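Local coordinates for protein 5-carboxyvanillate decarboxylase (PDB 4L6D) that probably removes a carboxyl group from 5-carboxyvanillate at a manganese-containing active site of the amidohydrolase fold, and binds vanillate there, at residues A[3-11]-A[293-301]; A[15-23]-A[76-84]. All blocks are in the same frame, centred on the assembly; numbering follows the deposited sequence.

Interaction 1: residues A[3-11]-A[293-301]; sequences RLIATEEAV and MWAIDYPYQ. With MN (manganese (II) ion), chain I; VNL (4-hydroxy-3-methoxybenzoate), chain J.
Leu4 drops CD2 onto one face of the Trp294 indole, a CH-pi contact 3.7 Å from the centroid of the six-membered ring. Two residues on, the Ala6 methyl fits the notch between that ring and Ile296, its CB 3.6 Å from Ile296 CD1. Trp294 O receives two bonds from Thr7: N arrives in the carbonyl plane, while OG1 comes from above it at 2.9 Å. Glu9 plugs the hollow of the 293-301 loop. Its chain bends at chi2 (-46°), turning the carboxylate onto the 296-298 backbone; OE1 takes the N-H of Ile296 (2.8 Å, nearly straight), Asp297 and Glu8, and OE2 that of Tyr298. Four bonds fix this buried carboxylate and the curl of the loop. Glu8 OE2 (2.2 Å) and Asp297 OD1 (2.1 Å) bind manganese, their carboxylate planes 79° apart, joined by His174, a water and vanillate O3; Tyr172 and Ser272 hold Glu8 OE1, and His227 holds Asp297 OD2. Ala10 CB abuts the edge of the Tyr300 ring, one face of which lies under the vanillate ring. The contact ties strand 5-11, flanked by strand 71-76, to the loop running from the last strand, 292-293, to helix 303-311, which packs against Leu4 and Trp294.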
loop_
_atom_site.group_PDB
_atom_site.type_symbol
_atom_site.label_atom_id
_atom_site.label_comp_id
_atom_site.label_asym_id
_atom_site.label_seq_id
_atom_site.Cartn_x
_atom_site.Cartn_y
_atom_site.Cartn_z
ATOM N N ARG A 3 -15.549 14.027 23.981
ATOM C CA ARG A 3 -16.146 12.694 23.926
ATOM C C ARG A 3 -15.350 11.788 23.000
ATOM O O ARG A 3 -15.264 12.017 21.789
ATOM C CB ARG A 3 -17.612 12.744 23.488
ATOM C CG ARG A 3 -18.308 11.387 23.603
ATOM C CD ARG A 3 -19.726 11.425 23.050
ATOM N NE ARG A 3 -20.524 10.293 23.525
ATOM C CZ ARG A 3 -21.748 10.013 23.091
ATOM N NH1 ARG A 3 -22.310 10.767 22.155
ATOM N NH2 ARG A 3 -22.411 8.974 23.592
ATOM N N LEU A 4 -14.734 10.772 23.592
ATOM C CA LEU A 4 -13.906 9.842 22.859
ATOM C C LEU A 4 -14.639 8.526 22.640
ATOM O O LEU A 4 -14.986 7.838 23.598
ATOM C CB LEU A 4 -12.620 9.596 23.641
ATOM C CG LEU A 4 -11.621 10.745 23.574
ATOM C CD1 LEU A 4 -10.658 10.704 24.759
ATOM C CD2 LEU A 4 -10.861 10.668 22.282
ATOM N N ILE A 5 -14.896 8.209 21.375
ATOM C CA ILE A 5 -15.519 6.951 20.993
ATOM C C ILE A 5 -14.524 6.184 20.133
ATOM O O ILE A 5 -14.295 6.536 18.980
ATOM C CB ILE A 5 -16.840 7.197 20.216
ATOM C CG1 ILE A 5 -17.848 7.968 21.081
ATOM C CG2 ILE A 5 -17.425 5.870 19.721
ATOM C CD1 ILE A 5 -19.082 8.425 20.301
ATOM N N ALA A 6 -13.910 5.151 20.704
ATOM C CA ALA A 6 -12.905 4.361 19.992
ATOM C C ALA A 6 -13.590 3.364 19.053
ATOM O O ALA A 6 -14.457 2.616 19.490
ATOM C CB ALA A 6 -12.010 3.634 20.992
ATOM N N THR A 7 -13.222 3.353 17.778
ATOM C CA THR A 7 -14.026 2.624 16.792
ATOM C C THR A 7 -13.522 1.279 16.265
ATOM O O THR A 7 -14.203 0.679 15.426
ATOM C CB THR A 7 -14.356 3.506 15.571
ATOM O OG1 THR A 7 -13.140 4.026 15.006
ATOM C CG2 THR A 7 -15.262 4.662 15.980
ATOM N N GLU A 8 -12.372 0.790 16.734
ATOM C CA GLU A 8 -11.869 -0.501 16.241
ATOM C C GLU A 8 -11.435 -1.387 17.398
ATOM O O GLU A 8 -10.285 -1.829 17.470
ATOM C CB GLU A 8 -10.705 -0.336 15.253
ATOM C CG GLU A 8 -10.542 -1.585 14.346
ATOM C CD GLU A 8 -9.283 -1.549 13.494
ATOM O OE1 GLU A 8 -9.178 -0.664 12.611
ATOM O OE2 GLU A 8 -8.393 -2.403 13.701
ATOM N N GLU A 9 -12.372 -1.659 18.299
ATOM C CA GLU A 9 -12.018 -2.233 19.580
ATOM C C GLU A 9 -12.478 -3.672 19.615
ATOM O O GLU A 9 -13.667 -3.958 19.646
ATOM C CB GLU A 9 -12.601 -1.379 20.715
ATOM C CG GLU A 9 -12.360 0.128 20.472
ATOM C CD GLU A 9 -10.928 0.417 20.039
ATOM O OE1 GLU A 9 -10.724 1.170 19.047
ATOM O OE2 GLU A 9 -10.006 -0.136 20.683
ATOM N N ALA A 10 -11.503 -4.570 19.578
ATOM C CA ALA A 10 -11.751 -5.995 19.413
ATOM C C ALA A 10 -12.261 -6.658 20.683
ATOM O O ALA A 10 -11.868 -6.298 21.796
ATOM C CB ALA A 10 -10.468 -6.681 18.954
ATOM N N VAL A 11 -13.115 -7.662 20.490
ATOM C CA VAL A 11 -13.658 -8.462 21.576
ATOM C C VAL A 11 -13.804 -9.895 21.052
ATOM O O VAL A 11 -13.777 -10.118 19.849
ATOM C CB VAL A 11 -15.031 -7.899 22.044
ATOM C CG1 VAL A 11 -16.110 -8.077 20.955
ATOM C CG2 VAL A 11 -15.475 -8.508 23.358
ATOM N N MET A 293 -12.298 9.145 11.786
ATOM C CA MET A 293 -12.685 8.785 13.148
ATOM C C MET A 293 -11.500 8.280 13.942
ATOM O O MET A 293 -10.578 7.693 13.395
ATOM C CB MET A 293 -13.744 7.690 13.118
ATOM C CG MET A 293 -15.068 8.169 12.570
ATOM S SD MET A 293 -16.281 6.847 12.389
ATOM C CE MET A 293 -15.707 6.027 10.905
ATOM N N TRP A 294 -11.548 8.488 15.249
ATOM C CA TRP A 294 -10.515 7.981 16.136
ATOM C C TRP A 294 -10.772 6.523 16.532
ATOM O O TRP A 294 -11.920 6.073 16.611
ATOM C CB TRP A 294 -10.445 8.897 17.362
ATOM C CG TRP A 294 -9.472 8.469 18.415
ATOM C CD1 TRP A 294 -8.114 8.542 18.357
ATOM C CD2 TRP A 294 -9.799 7.904 19.686
ATOM N NE1 TRP A 294 -7.566 8.046 19.523
ATOM C CE2 TRP A 294 -8.587 7.660 20.358
ATOM C CE3 TRP A 294 -11.011 7.592 20.328
ATOM C CZ2 TRP A 294 -8.546 7.111 21.637
ATOM C CZ3 TRP A 294 -10.968 7.045 21.592
ATOM C CH2 TRP A 294 -9.742 6.813 22.237
ATOM N N ALA A 295 -9.689 5.788 16.782
ATOM C CA ALA A 295 -9.778 4.417 17.288
ATOM C C ALA A 295 -8.521 4.090 18.084
ATOM O O ALA A 295 -7.545 4.839 18.027
ATOM C CB ALA A 295 -9.956 3.414 16.146
ATOM N N ILE A 296 -8.533 2.964 18.800
ATOM C CA ILE A 296 -7.374 2.530 19.573
ATOM C C ILE A 296 -6.759 1.260 18.994
ATOM O O ILE A 296 -5.531 1.124 18.968
ATOM C CB ILE A 296 -7.732 2.279 21.051
ATOM C CG1 ILE A 296 -8.328 3.538 21.689
ATOM C CG2 ILE A 296 -6.502 1.787 21.819
ATOM C CD1 ILE A 296 -9.048 3.247 22.988
ATOM N N ASP A 297 -7.609 0.341 18.527
ATOM C CA ASP A 297 -7.208 -1.036 18.225
ATOM C C ASP A 297 -6.858 -1.822 19.501
ATOM O O ASP A 297 -5.960 -2.668 19.496
ATOM C CB ASP A 297 -6.049 -1.100 17.209
ATOM C CG ASP A 297 -6.308 -2.084 16.088
ATOM O OD1 ASP A 297 -7.143 -2.990 16.266
ATOM O OD2 ASP A 297 -5.661 -1.956 15.025
ATOM N N TYR A 298 -7.576 -1.546 20.590
ATOM C CA TYR A 298 -7.451 -2.314 21.824
ATOM C C TYR A 298 -8.061 -3.711 21.584
ATOM O O TYR A 298 -9.038 -3.824 20.853
ATOM C CB TYR A 298 -8.202 -1.577 22.939
ATOM C CG TYR A 298 -8.111 -2.258 24.279
ATOM C CD1 TYR A 298 -7.066 -1.978 25.145
ATOM C CD2 TYR A 298 -9.062 -3.201 24.673
ATOM C CE1 TYR A 298 -6.969 -2.604 26.369
ATOM C CE2 TYR A 298 -8.971 -3.833 25.892
ATOM C CZ TYR A 298 -7.925 -3.525 26.743
ATOM O OH TYR A 298 -7.806 -4.148 27.964
ATOM N N PRO A 299 -7.500 -4.781 22.186
ATOM C CA PRO A 299 -6.371 -4.854 23.122
ATOM C C PRO A 299 -5.026 -5.065 22.448
ATOM O O PRO A 299 -4.025 -5.320 23.129
ATOM C CB PRO A 299 -6.724 -6.079 23.965
ATOM C CG PRO A 299 -7.379 -6.999 22.988
ATOM C CD PRO A 299 -8.194 -6.081 22.078
ATOM N N TYR A 300 -4.998 -4.962 21.129
ATOM C CA TYR A 300 -3.754 -5.154 20.394
ATOM C C TYR A 300 -2.803 -3.965 20.543
ATOM O O TYR A 300 -1.594 -4.097 20.341
ATOM C CB TYR A 300 -4.067 -5.457 18.929
ATOM C CG TYR A 300 -4.897 -6.724 18.757
ATOM C CD1 TYR A 300 -4.317 -7.986 18.902
ATOM C CD2 TYR A 300 -6.261 -6.662 18.481
ATOM C CE1 TYR A 300 -5.071 -9.153 18.762
ATOM C CE2 TYR A 300 -7.023 -7.826 18.336
ATOM C CZ TYR A 300 -6.423 -9.064 18.475
ATOM O OH TYR A 300 -7.161 -10.219 18.333
ATOM N N GLN A 301 -3.361 -2.803 20.884
ATOM C CA GLN A 301 -2.586 -1.615 21.229
ATOM C C GLN A 301 -3.131 -1.020 22.521
ATOM O O GLN A 301 -4.301 -1.221 22.854
ATOM C CB GLN A 301 -2.642 -0.580 20.112
ATOM C CG GLN A 301 -2.012 -1.093 18.838
ATOM C CD GLN A 301 -1.548 0.007 17.906
ATOM O OE1 GLN A 301 -1.379 -0.229 16.724
ATOM N NE2 GLN A 301 -1.286 1.193 18.447
HETATM MN MN MN I . -8.013 -4.239 14.820
HETATM C C1 VNL J . -3.300 -7.637 15.765
HETATM C CO1 VNL J . -3.442 -6.242 15.752
HETATM C CO2 VNL J . -4.392 -8.484 15.489
HETATM C CM1 VNL J . -4.691 -5.660 15.469
HETATM C CM2 VNL J . -5.634 -7.928 15.193
HETATM O OM VNL J . -6.753 -8.669 14.912
HETATM C CZ VNL J . -5.791 -6.470 15.189
HETATM C CC VNL J . -1.964 -8.238 16.111
HETATM C CV VNL J . -6.680 -10.108 14.883
HETATM O O1 VNL J . -1.064 -7.536 16.645
HETATM O O2 VNL J . -1.795 -9.466 15.915
HETATM O O3 VNL J . -7.079 -6.013 15.226
HETATM O O HOH W 1 -14.136 8.066 16.749
HETATM O O HOH W 2 -9.674 -4.380 16.246
#

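Interaction 2: residues A[15-23]-A[76-84]; sequences PVVDALRAH and LTAPGVQMF. With VNL (4-hydroxy-3-methoxybenzoate), chain J.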
loop_
_atom_site.group_PDB
_atom_site.type_symbol
_atom_site.label_atom_id
_atom_site.label_comp_id
_atom_site.label_asym_id
_atom_site.label_seq_id
_atom_site.Cartn_x
_atom_site.Cartn_y
_atom_site.Cartn_z
ATOM N N PRO A 15 -18.005 -19.053 22.580
ATOM C CA PRO A 15 -18.245 -20.016 21.493
ATOM C C PRO A 15 -17.283 -19.842 20.309
ATOM O O PRO A 15 -16.921 -20.835 19.674
ATOM C CB PRO A 15 -19.687 -19.711 21.068
ATOM C CG PRO A 15 -20.329 -19.163 22.323
ATOM C CD PRO A 15 -19.233 -18.320 22.949
ATOM N N VAL A 16 -16.875 -18.608 20.017
ATOM C CA VAL A 16 -15.933 -18.364 18.925
ATOM C C VAL A 16 -14.517 -18.810 19.318
ATOM O O VAL A 16 -13.814 -19.469 18.539
ATOM C CB VAL A 16 -15.947 -16.887 18.483
ATOM C CG1 VAL A 16 -14.982 -16.669 17.322
ATOM C CG2 VAL A 16 -17.367 -16.478 18.087
ATOM N N VAL A 17 -14.116 -18.470 20.540
ATOM C CA VAL A 17 -12.839 -18.932 21.079
ATOM C C VAL A 17 -12.731 -20.444 20.966
ATOM O O VAL A 17 -11.731 -20.963 20.465
ATOM C CB VAL A 17 -12.661 -18.512 22.550
ATOM C CG1 VAL A 17 -11.454 -19.227 23.178
ATOM C CG2 VAL A 17 -12.499 -17.011 22.650
ATOM N N ASP A 18 -13.770 -21.154 21.402
ATOM C CA ASP A 18 -13.732 -22.615 21.398
ATOM C C ASP A 18 -13.591 -23.145 19.982
ATOM O O ASP A 18 -12.843 -24.101 19.733
ATOM C CB ASP A 18 -14.977 -23.207 22.067
ATOM C CG ASP A 18 -14.998 -22.976 23.576
ATOM O OD1 ASP A 18 -13.947 -22.605 24.138
ATOM O OD2 ASP A 18 -16.064 -23.173 24.199
ATOM N N ALA A 19 -14.314 -22.532 19.050
ATOM C CA ALA A 19 -14.239 -22.963 17.663
ATOM C C ALA A 19 -12.861 -22.687 17.052
ATOM O O ALA A 19 -12.355 -23.504 16.278
ATOM C CB ALA A 19 -15.340 -22.311 16.840
ATOM N N LEU A 20 -12.255 -21.556 17.395
ATOM C CA LEU A 20 -10.910 -21.247 16.895
ATOM C C LEU A 20 -9.831 -22.137 17.520
ATOM O O LEU A 20 -8.881 -22.490 16.843
ATOM C CB LEU A 20 -10.566 -19.770 17.084
ATOM C CG LEU A 20 -11.297 -18.832 16.131
ATOM C CD1 LEU A 20 -11.078 -17.393 16.567
ATOM C CD2 LEU A 20 -10.810 -19.022 14.697
ATOM N N ARG A 21 -9.974 -22.488 18.798
ATOM C CA ARG A 21 -9.080 -23.477 19.406
ATOM C C ARG A 21 -9.084 -24.777 18.598
ATOM O O ARG A 21 -8.028 -25.316 18.262
ATOM C CB ARG A 21 -9.471 -23.775 20.862
ATOM C CG ARG A 21 -9.172 -22.640 21.847
ATOM C CD ARG A 21 -8.896 -23.208 23.248
ATOM N NE ARG A 21 -8.638 -22.161 24.235
ATOM C CZ ARG A 21 -9.545 -21.710 25.095
ATOM N NH1 ARG A 21 -10.771 -22.215 25.091
ATOM N NH2 ARG A 21 -9.230 -20.753 25.961
ATOM N N ALA A 22 -10.276 -25.270 18.273
ATOM C CA ALA A 22 -10.386 -26.474 17.461
ATOM C C ALA A 22 -9.808 -26.239 16.063
ATOM O O ALA A 22 -9.084 -27.088 15.531
ATOM C CB ALA A 22 -11.836 -26.940 17.374
ATOM N N HIS A 23 -10.115 -25.093 15.466
ATOM C CA HIS A 23 -9.605 -24.811 14.136
ATOM C C HIS A 23 -8.077 -24.777 14.092
ATOM O O HIS A 23 -7.466 -25.176 13.089
ATOM C CB HIS A 23 -10.149 -23.497 13.591
ATOM C CG HIS A 23 -10.060 -23.408 12.105
ATOM N ND1 HIS A 23 -10.984 -24.008 11.280
ATOM C CD2 HIS A 23 -9.135 -22.843 11.295
ATOM C CE1 HIS A 23 -10.648 -23.789 10.020
ATOM N NE2 HIS A 23 -9.527 -23.089 10.002
ATOM N N LEU A 76 -16.266 -8.243 16.883
ATOM C CA LEU A 76 -15.640 -9.552 17.003
ATOM C C LEU A 76 -14.307 -9.548 16.251
ATOM O O LEU A 76 -14.239 -9.196 15.076
ATOM C CB LEU A 76 -16.563 -10.646 16.469
ATOM C CG LEU A 76 -15.912 -12.034 16.437
ATOM C CD1 LEU A 76 -15.658 -12.541 17.851
ATOM C CD2 LEU A 76 -16.785 -13.037 15.666
ATOM N N THR A 77 -13.255 -9.951 16.954
ATOM C CA THR A 77 -11.887 -9.814 16.469
ATOM C C THR A 77 -11.654 -10.663 15.226
ATOM O O THR A 77 -12.268 -11.717 15.063
ATOM C CB THR A 77 -10.896 -10.198 17.590
ATOM O OG1 THR A 77 -9.566 -9.865 17.187
ATOM C CG2 THR A 77 -10.987 -11.684 17.937
ATOM N N ALA A 78 -10.786 -10.183 14.337
ATOM C CA ALA A 78 -10.394 -10.970 13.179
ATOM C C ALA A 78 -9.808 -12.300 13.666
ATOM O O ALA A 78 -9.149 -12.353 14.708
ATOM C CB ALA A 78 -9.361 -10.202 12.360
ATOM N N PRO A 79 -10.037 -13.390 12.917
ATOM C CA PRO A 79 -10.704 -13.489 11.613
ATOM C C PRO A 79 -12.218 -13.683 11.678
ATOM O O PRO A 79 -12.812 -14.178 10.718
ATOM C CB PRO A 79 -10.053 -14.738 11.014
ATOM C CG PRO A 79 -9.859 -15.627 12.211
ATOM C CD PRO A 79 -9.486 -14.691 13.346
ATOM N N GLY A 80 -12.840 -13.269 12.775
ATOM C CA GLY A 80 -14.281 -13.399 12.912
ATOM C C GLY A 80 -14.719 -14.843 12.788
ATOM O O GLY A 80 -14.114 -15.726 13.407
ATOM N N VAL A 81 -15.762 -15.076 11.993
ATOM C CA VAL A 81 -16.270 -16.422 11.750
ATOM C C VAL A 81 -15.947 -16.904 10.345
ATOM O O VAL A 81 -16.467 -17.925 9.893
ATOM C CB VAL A 81 -17.810 -16.516 11.961
ATOM C CG1 VAL A 81 -18.182 -16.114 13.390
ATOM C CG2 VAL A 81 -18.560 -15.664 10.936
ATOM N N GLN A 82 -15.069 -16.174 9.671
ATOM C CA GLN A 82 -14.826 -16.398 8.250
ATOM C C GLN A 82 -13.966 -17.604 7.904
ATOM O O GLN A 82 -13.946 -18.024 6.750
ATOM C CB GLN A 82 -14.248 -15.137 7.616
ATOM C CG GLN A 82 -15.251 -14.000 7.550
ATOM C CD GLN A 82 -14.560 -12.666 7.454
ATOM O OE1 GLN A 82 -14.502 -11.911 8.429
ATOM N NE2 GLN A 82 -14.021 -12.368 6.274
ATOM N N MET A 83 -13.263 -18.169 8.883
ATOM C CA MET A 83 -12.443 -19.349 8.597
ATOM C C MET A 83 -13.211 -20.671 8.634
ATOM O O MET A 83 -12.710 -21.690 8.166
ATOM C CB MET A 83 -11.248 -19.447 9.543
ATOM C CG MET A 83 -10.332 -18.244 9.479
ATOM S SD MET A 83 -8.789 -18.508 10.353
ATOM C CE MET A 83 -7.925 -19.566 9.189
ATOM N N PHE A 84 -14.416 -20.654 9.198
ATOM C CA PHE A 84 -15.196 -21.870 9.398
ATOM C C PHE A 84 -15.973 -22.269 8.144
ATOM O O PHE A 84 -16.122 -21.478 7.213
ATOM C CB PHE A 84 -16.176 -21.675 10.566
ATOM C CG PHE A 84 -15.526 -21.178 11.833
ATOM C CD1 PHE A 84 -14.429 -21.828 12.367
ATOM C CD2 PHE A 84 -16.011 -20.054 12.484
ATOM C CE1 PHE A 84 -13.830 -21.368 13.527
ATOM C CE2 PHE A 84 -15.411 -19.591 13.647
ATOM C CZ PHE A 84 -14.319 -20.253 14.168
HETATM C C1 VNL J . -3.300 -7.637 15.765
HETATM C CO1 VNL J . -3.442 -6.242 15.752
HETATM C CO2 VNL J . -4.392 -8.484 15.489
HETATM C CM1 VNL J . -4.691 -5.660 15.469
HETATM C CM2 VNL J . -5.634 -7.928 15.193
HETATM O OM VNL J . -6.753 -8.669 14.912
HETATM C CZ VNL J . -5.791 -6.470 15.189
HETATM C CC VNL J . -1.964 -8.238 16.111
HETATM C CV VNL J . -6.680 -10.108 14.883
HETATM O O1 VNL J . -1.064 -7.536 16.645
HETATM O O2 VNL J . -1.795 -9.466 15.915
HETATM O O3 VNL J . -7.079 -6.013 15.226
#
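Ala19 and Leu20 meet the far end of the Phe84 ring: Ala19 CB lies 3.5 Å from Phe84 CZ, and Leu20 brings CD2 against the same atom, crossing Phe84 at about a right angle. Farther along, Val16 CG1 touches Leu76 CD1 at 4.2 Å and Leu20 CD2 approaches Pro79 CG. Phe84 also turns an edge toward the imidazole face of His23 in an offset edge-to-face pair, planes 80° apart and centroids 5.9 Å apart, while Met83 CB sits over a face of the same imidazole, toward its rim. With CG of His23 anti to the backbone N (chi1 -159°), the ring reaches out to the loop. With an alanine in place of Phe84, Ala19 and Leu20 would probably face a gap and the imidazole of His23 would lose its aromatic neighbour. This is the loop after the second strand of the TIM barrel, packed against the helix that follows the first. A cis peptide precedes Pro79, and a type II' turn from Pro79 to Gln82 carries Gly80 at positive phi. Outside this layer, Asp28 holds His23 NE2 by a hydrogen bond, Leu92 of helix 86-106 backs both Ala19 and Phe84, and Gln120 hydrogen-bonds the carbonyls of Val81 and Phe84.

The two contacts have centres about 20 Å apart, and interaction 2 is nested along the chain inside the loop closed by interaction 1. Strand 5-11 is followed by helix 14-23, so the first segments come close together in the chain, while the second segments follow strands 71-76 and 292-293, the two neighbours of strand 5-11 in the closed barrel. They meet where Val11 O lies 2.9 Å from Thr77 N and where Tyr300 OH lies 2.7 Å from Thr77 OG1, both probable hydrogen bonds. Vanillate is touched from both: interaction 1 brings manganese ligands and the Tyr300 ring, the 76-84 loop brings Thr77 and Ala78 beside the methoxy group.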